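Local coordinates for protein Cas13d (uncultured Ruminococcus sp, PDB 6IV9) that binds CRISPR RNA and, through its two HEPN domains, is understood to mature that RNA and cleave target RNA, at residues 262-266 against 267-271; 275-278 against 279-283. The protein carries 2 engineered substitutions. One frame throughout, in Å; residues are numbered along the deposited sequence.

Contact 1. Residues 262-266 against 267-271; sequences PKTKD and TRASE
Asp266 reaches Arg268 through a water that binds both: it donates to the carboxylate oxygen Asp266 OD1 at 2.7 Å and accepts the backbone N-H of Arg268. The other carboxylate oxygen works directly: Asp266 OD2 accepts from Ala269 N at 3.1 Å. That donor stands above the carboxylate plane, 52° out of it, at a reasonably straight N-H...O angle of 153°. A chi1 of 167°, which turns CG away from the backbone N, swings the carboxylate over the opening turn, where Asp266 OD2 also rests 3.4 Å from Arg268 CB. The two side chains run alongside each other, yet the guanidinium makes no salt bridge: Arg268 NE stays 4.7 Å from Asp266 OD2. The carbonyl of Asp266 also starts the backbone ladder, its O accepting from Ser270 N. The preceding loop folds back against this turn: Pro262 CG lies 3.7 Å from Ala269 O, and Thr264 OG1 faces Ala269 CB at 4.0 Å. The positive end of the helix dipole would probably favour a negative charge at this carboxylate. The direct bond from Ala269 N to the side chain of Asp266 marks an aspartate N-cap, here opening helix 267-291, with the water bridge to Arg268 N as an addition in this structure.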
ATOM      1  N   PRO A 262      19.087  21.869  -4.058  1.00 35.67           N
ATOM      2  CA  PRO A 262      18.975  23.292  -3.748  1.00 37.49           C
ATOM      3  C   PRO A 262      19.118  24.186  -4.985  1.00 35.21           C
ATOM      4  O   PRO A 262      19.717  23.785  -5.923  1.00 35.77           O
ATOM      5  CB  PRO A 262      20.173  23.557  -2.830  1.00 40.31           C
ATOM      6  CG  PRO A 262      20.479  22.219  -2.242  1.00 41.77           C
ATOM      7  CD  PRO A 262      20.186  21.241  -3.352  1.00 38.34           C
ATOM      8  N   LYS A 263      18.467  25.341  -4.952  1.00 39.39           N
ATOM      9  CA  LYS A 263      18.551  26.325  -6.060  1.00 45.21           C
ATOM     10  C   LYS A 263      19.976  26.888  -6.153  1.00 47.07           C
ATOM     11  O   LYS A 263      20.459  27.054  -7.248  1.00 46.32           O
ATOM     12  CB  LYS A 263      17.484  27.401  -5.878  1.00 49.70           C
ATOM     13  CG  LYS A 263      16.385  27.375  -6.929  1.00 68.52           C
ATOM     14  CD  LYS A 263      15.015  27.007  -6.399  1.00 79.62           C
ATOM     15  CE  LYS A 263      14.410  25.796  -7.076  1.00 81.34           C
ATOM     16  NZ  LYS A 263      15.399  25.116  -7.940  1.00 89.89           N
ATOM     17  N   THR A 264      20.598  27.173  -5.017  1.00 43.09           N
ATOM     18  CA  THR A 264      21.982  27.705  -4.975  1.00 51.87           C
ATOM     19  C   THR A 264      22.992  26.601  -5.302  1.00 46.89           C
ATOM     20  O   THR A 264      22.664  25.444  -5.115  1.00 37.89           O
ATOM     21  CB  THR A 264      22.280  28.310  -3.605  1.00 52.73           C
ATOM     22  OG1 THR A 264      22.027  27.296  -2.639  1.00 58.06           O
ATOM     23  CG2 THR A 264      21.398  29.498  -3.307  1.00 59.79           C
ATOM     24  N   LYS A 265      24.168  26.983  -5.788  1.00 41.50           N
ATOM     25  CA  LYS A 265      25.250  26.015  -6.104  1.00 42.75           C
ATOM     26  C   LYS A 265      26.288  26.021  -4.978  1.00 40.95           C
ATOM     27  O   LYS A 265      27.350  25.439  -5.135  1.00 43.04           O
ATOM     28  CB  LYS A 265      25.829  26.288  -7.487  1.00 45.09           C
ATOM     29  CG  LYS A 265      24.792  26.261  -8.591  1.00 54.42           C
ATOM     30  CD  LYS A 265      24.225  24.904  -8.796  1.00 55.82           C
ATOM     31  CE  LYS A 265      23.109  24.893  -9.814  1.00 63.12           C
ATOM     32  NZ  LYS A 265      22.848  23.515 -10.264  1.00 70.66           N
ATOM     33  N   ASP A 266      25.920  26.640  -3.872  1.00 40.13           N
ATOM     34  CA  ASP A 266      26.779  26.749  -2.679  1.00 41.41           C
ATOM     35  C   ASP A 266      27.158  25.333  -2.245  1.00 42.83           C
ATOM     36  O   ASP A 266      26.279  24.499  -2.143  1.00 39.33           O
ATOM     37  CB  ASP A 266      25.967  27.490  -1.623  1.00 47.78           C
ATOM     38  CG  ASP A 266      26.546  27.437  -0.233  1.00 64.93           C
ATOM     39  OD1 ASP A 266      27.683  27.907  -0.066  1.00 83.16           O
ATOM     40  OD2 ASP A 266      25.846  26.965   0.671  1.00 63.65           O
ATOM     41  N   THR A 267      28.434  25.108  -1.966  1.00 37.92           N
ATOM     42  CA  THR A 267      28.953  23.777  -1.585  1.00 40.38           C
ATOM     43  C   THR A 267      28.282  23.291  -0.299  1.00 40.65           C
ATOM     44  O   THR A 267      27.880  22.140  -0.256  1.00 38.29           O
ATOM     45  CB  THR A 267      30.481  23.849  -1.458  1.00 43.20           C
ATOM     46  OG1 THR A 267      30.985  24.118  -2.759  1.00 47.05           O
ATOM     47  CG2 THR A 267      31.109  22.564  -0.983  1.00 48.93           C
ATOM     48  N   ARG A 268      28.115  24.167   0.680  1.00 39.06           N
ATOM     49  CA  ARG A 268      27.524  23.745   1.968  1.00 46.48           C
ATOM     50  C   ARG A 268      26.099  23.217   1.768  1.00 44.79           C
ATOM     51  O   ARG A 268      25.805  22.143   2.261  1.00 39.09           O
ATOM     52  CB  ARG A 268      27.466  24.981   2.865  1.00 55.94           C
ATOM     53  CG  ARG A 268      27.274  24.706   4.343  1.00 68.96           C
ATOM     54  CD  ARG A 268      27.494  25.991   5.117  1.00 80.67           C
ATOM     55  NE  ARG A 268      26.253  26.713   5.368  1.00 96.52           N
ATOM     56  CZ  ARG A 268      26.150  27.803   6.125  1.00 96.99           C
ATOM     57  NH1 ARG A 268      25.112  27.955   6.928  1.00 88.66           N
ATOM     58  NH2 ARG A 268      27.087  28.732   6.077  1.00 92.49           N
ATOM     59  N   ALA A 269      25.259  23.952   1.051  1.00 39.82           N
ATOM     60  CA  ALA A 269      23.858  23.533   0.820  1.00 40.72           C
ATOM     61  C   ALA A 269      23.811  22.234   0.018  1.00 35.51           C
ATOM     62  O   ALA A 269      22.984  21.394   0.308  1.00 39.57           O
ATOM     63  CB  ALA A 269      23.122  24.629   0.116  1.00 40.82           C
ATOM     64  N   SER A 270      24.685  22.109  -0.967  1.00 33.15           N
ATOM     65  CA  SER A 270      24.721  20.914  -1.836  1.00 37.56           C
ATOM     66  C   SER A 270      25.049  19.669  -1.013  1.00 39.32           C
ATOM     67  O   SER A 270      24.371  18.684  -1.168  1.00 31.82           O
ATOM     68  CB  SER A 270      25.745  21.123  -2.898  1.00 39.20           C
ATOM     69  OG  SER A 270      25.870  19.976  -3.698  1.00 41.36           O
ATOM     70  N   GLU A 271      26.075  19.748  -0.176  1.00 33.47           N
ATOM     71  CA  GLU A 271      26.477  18.605   0.674  1.00 39.81           C
ATOM     72  C   GLU A 271      25.366  18.267   1.671  1.00 33.06           C
ATOM     73  O   GLU A 271      25.182  17.112   1.936  1.00 33.57           O
ATOM     74  CB  GLU A 271      27.836  18.858   1.319  1.00 42.42           C
ATOM     75  CG  GLU A 271      28.969  18.669   0.332  1.00 54.87           C
ATOM     76  CD  GLU A 271      29.596  17.284   0.350  1.00 68.22           C
ATOM     77  OE1 GLU A 271      30.439  17.035   1.241  1.00 68.06           O
ATOM     78  OE2 GLU A 271      29.246  16.464  -0.510  1.00 57.61           O
TER
HETATM   79  O   HOH W   1      29.755  26.549   0.991  1.00 41.15           O

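Contact 2. Residues 275-278 against 279-283; sequences KRVY and HMLAI
Lys275 and His279, one helical turn apart, lie alongside each other and point the same way. Lys275 CG meets His279 CE1 at 3.6 Å. Lys275 O sits over one face of the ring, 3.3 Å from His279 CG. The imidazole is brought there because CG stands beside the backbone N (chi1 -73°). Tyr278 leads off obliquely from His279: the rings meet rim to rim, planes at 49°, with Tyr278 CD2 and His279 CD2 3.6 Å apart. Near its rim, one face of the phenol carries the methyl of Ala282, Ala282 CB approaching Tyr278 CE1 at 4.2 Å. Elsewhere on the helix Val277 and Leu281 run side by side, Val277 CG1 against Leu281 CD1 at 4.0 Å. Backbone i to i+4 bonds, such as Ala282 N to Tyr278 O at 2.9 Å, keep this spacing. The polar ends are met by other parts of the fold: His279 ND1 bonds Thr317 OG1, His279 NE2 bonds Glu313 OE2, and Tyr278 OH bonds Asn217 O. Were His279 an alanine, Thr317 and Glu313 would probably lose these mates and a gap would open beside Lys275 and Tyr278. Both imidazole nitrogens are thus satisfied within a buried setting, and the neighbouring carboxylate of Glu313 is likely to favour a proton on NE2.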
ATOM      1  N   LYS A 275      23.722  14.550   1.659  1.00 26.61           N
ATOM      2  CA  LYS A 275      23.798  13.751   2.898  1.00 28.52           C
ATOM      3  C   LYS A 275      22.401  13.226   3.251  1.00 27.98           C
ATOM      4  O   LYS A 275      22.280  12.073   3.595  1.00 25.64           O
ATOM      5  CB  LYS A 275      24.360  14.645   4.001  1.00 32.50           C
ATOM      6  CG  LYS A 275      24.590  13.975   5.341  1.00 34.57           C
ATOM      7  CD  LYS A 275      25.170  14.912   6.355  1.00 37.95           C
ATOM      8  CE  LYS A 275      25.884  14.192   7.467  1.00 42.72           C
ATOM      9  NZ  LYS A 275      26.590  15.126   8.370  1.00 51.63           N
ATOM     10  N   ARG A 276      21.388  14.075   3.145  1.00 26.32           N
ATOM     11  CA  ARG A 276      19.995  13.659   3.442  1.00 28.12           C
ATOM     12  C   ARG A 276      19.565  12.560   2.468  1.00 25.21           C
ATOM     13  O   ARG A 276      19.000  11.606   2.909  1.00 24.55           O
ATOM     14  CB  ARG A 276      19.052  14.860   3.346  1.00 29.31           C
ATOM     15  CG  ARG A 276      19.224  15.868   4.468  1.00 33.79           C
ATOM     16  CD  ARG A 276      18.063  16.813   4.566  1.00 35.68           C
ATOM     17  NE  ARG A 276      17.939  17.623   3.382  1.00 42.65           N
ATOM     18  CZ  ARG A 276      18.466  18.828   3.232  1.00 46.74           C
ATOM     19  NH1 ARG A 276      19.256  19.328   4.159  1.00 41.42           N
ATOM     20  NH2 ARG A 276      18.187  19.530   2.156  1.00 51.60           N
ATOM     21  N   VAL A 277      19.863  12.719   1.185  1.00 24.54           N
ATOM     22  CA  VAL A 277      19.498  11.693   0.169  1.00 27.33           C
ATOM     23  C   VAL A 277      20.235  10.392   0.479  1.00 26.64           C
ATOM     24  O   VAL A 277      19.620   9.351   0.444  1.00 25.19           O
ATOM     25  CB  VAL A 277      19.775  12.182  -1.263  1.00 26.06           C
ATOM     26  CG1 VAL A 277      19.522  11.092  -2.273  1.00 28.69           C
ATOM     27  CG2 VAL A 277      18.957  13.400  -1.590  1.00 25.34           C
ATOM     28  N   TYR A 278      21.508  10.494   0.833  1.00 24.66           N
ATOM     29  CA  TYR A 278      22.292   9.286   1.158  1.00 25.22           C
ATOM     30  C   TYR A 278      21.646   8.561   2.345  1.00 24.60           C
ATOM     31  O   TYR A 278      21.493   7.366   2.283  1.00 26.70           O
ATOM     32  CB  TYR A 278      23.712   9.680   1.565  1.00 25.62           C
ATOM     33  CG  TYR A 278      24.467   8.554   2.213  1.00 24.89           C
ATOM     34  CD1 TYR A 278      24.769   7.413   1.504  1.00 26.30           C
ATOM     35  CD2 TYR A 278      24.850   8.608   3.536  1.00 24.43           C
ATOM     36  CE1 TYR A 278      25.441   6.360   2.085  1.00 29.17           C
ATOM     37  CE2 TYR A 278      25.528   7.562   4.132  1.00 27.81           C
ATOM     38  CZ  TYR A 278      25.825   6.434   3.404  1.00 28.11           C
ATOM     39  OH  TYR A 278      26.487   5.396   3.958  1.00 30.27           O
ATOM     40  N   HIS A 279      21.261   9.297   3.375  1.00 22.97           N
ATOM     41  CA  HIS A 279      20.655   8.667   4.570  1.00 23.27           C
ATOM     42  C   HIS A 279      19.366   7.941   4.181  1.00 22.46           C
ATOM     43  O   HIS A 279      19.116   6.876   4.709  1.00 25.00           O
ATOM     44  CB  HIS A 279      20.398   9.733   5.629  1.00 25.62           C
ATOM     45  CG  HIS A 279      21.641  10.212   6.295  1.00 26.06           C
ATOM     46  ND1 HIS A 279      21.703  11.375   6.986  1.00 28.38           N
ATOM     47  CD2 HIS A 279      22.868   9.678   6.364  1.00 28.94           C
ATOM     48  CE1 HIS A 279      22.905  11.533   7.456  1.00 25.40           C
ATOM     49  NE2 HIS A 279      23.627  10.519   7.095  1.00 28.17           N
ATOM     50  N   MET A 280      18.565   8.551   3.320  1.00 21.46           N
ATOM     51  CA  MET A 280      17.296   7.920   2.898  1.00 23.89           C
ATOM     52  C   MET A 280      17.593   6.616   2.155  1.00 24.33           C
ATOM     53  O   MET A 280      17.015   5.617   2.502  1.00 24.32           O
ATOM     54  CB  MET A 280      16.505   8.881   2.006  1.00 23.86           C
ATOM     55  CG  MET A 280      16.027  10.112   2.736  1.00 27.71           C
ATOM     56  SD  MET A 280      15.281  11.408   1.735  1.00 27.99           S
ATOM     57  CE  MET A 280      13.690  10.685   1.358  1.00 27.81           C
ATOM     58  N   LEU A 281      18.519   6.640   1.205  1.00 23.65           N
ATOM     59  CA  LEU A 281      18.855   5.438   0.409  1.00 23.76           C
ATOM     60  C   LEU A 281      19.468   4.359   1.297  1.00 25.84           C
ATOM     61  O   LEU A 281      19.096   3.239   1.178  1.00 24.22           O
ATOM     62  CB  LEU A 281      19.842   5.840  -0.683  1.00 27.88           C
ATOM     63  CG  LEU A 281      19.350   6.898  -1.653  1.00 33.08           C
ATOM     64  CD1 LEU A 281      20.387   7.161  -2.716  1.00 35.29           C
ATOM     65  CD2 LEU A 281      18.045   6.495  -2.278  1.00 35.74           C
ATOM     66  N   ALA A 282      20.378   4.740   2.173  1.00 25.86           N
ATOM     67  CA  ALA A 282      21.034   3.773   3.070  1.00 26.86           C
ATOM     68  C   ALA A 282      19.986   3.123   3.979  1.00 21.68           C
ATOM     69  O   ALA A 282      20.106   1.966   4.257  1.00 25.99           O
ATOM     70  CB  ALA A 282      22.095   4.475   3.859  1.00 29.15           C
ATOM     71  N   ILE A 283      19.026   3.889   4.467  1.00 22.70           N
ATOM     72  CA  ILE A 283      17.961   3.308   5.332  1.00 23.92           C
ATOM     73  C   ILE A 283      17.125   2.318   4.519  1.00 25.44           C
ATOM     74  O   ILE A 283      16.872   1.251   4.996  1.00 27.79           O
ATOM     75  CB  ILE A 283      17.100   4.400   5.975  1.00 23.71           C
ATOM     76  CG1 ILE A 283      17.865   5.108   7.087  1.00 25.19           C
ATOM     77  CG2 ILE A 283      15.804   3.818   6.483  1.00 25.85           C
ATOM     78  CD1 ILE A 283      17.254   6.389   7.529  1.00 25.68           C
TER

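In the fold
Both contacts belong to helix 267-291, and together they illustrate how local interactions change as a helix leaves the surface. Contact 1 is a surface contact, its centre about 34 Å from that of the chain, joining the loop after helix 232-251 to the first turn; contact 2, whose centre lies about 17 Å from that of contact 1 and about 22 Å from the centre of the chain, is largely buried and wholly helical. The first N-H groups, lacking a preceding turn to accept them, are answered by a carboxylate and water; farther along the backbone satisfies itself, and the side chains that pack against helices 232-251, 312-330 and 497-505 are mostly aromatic or apolar, with polar groups such as His279 among them.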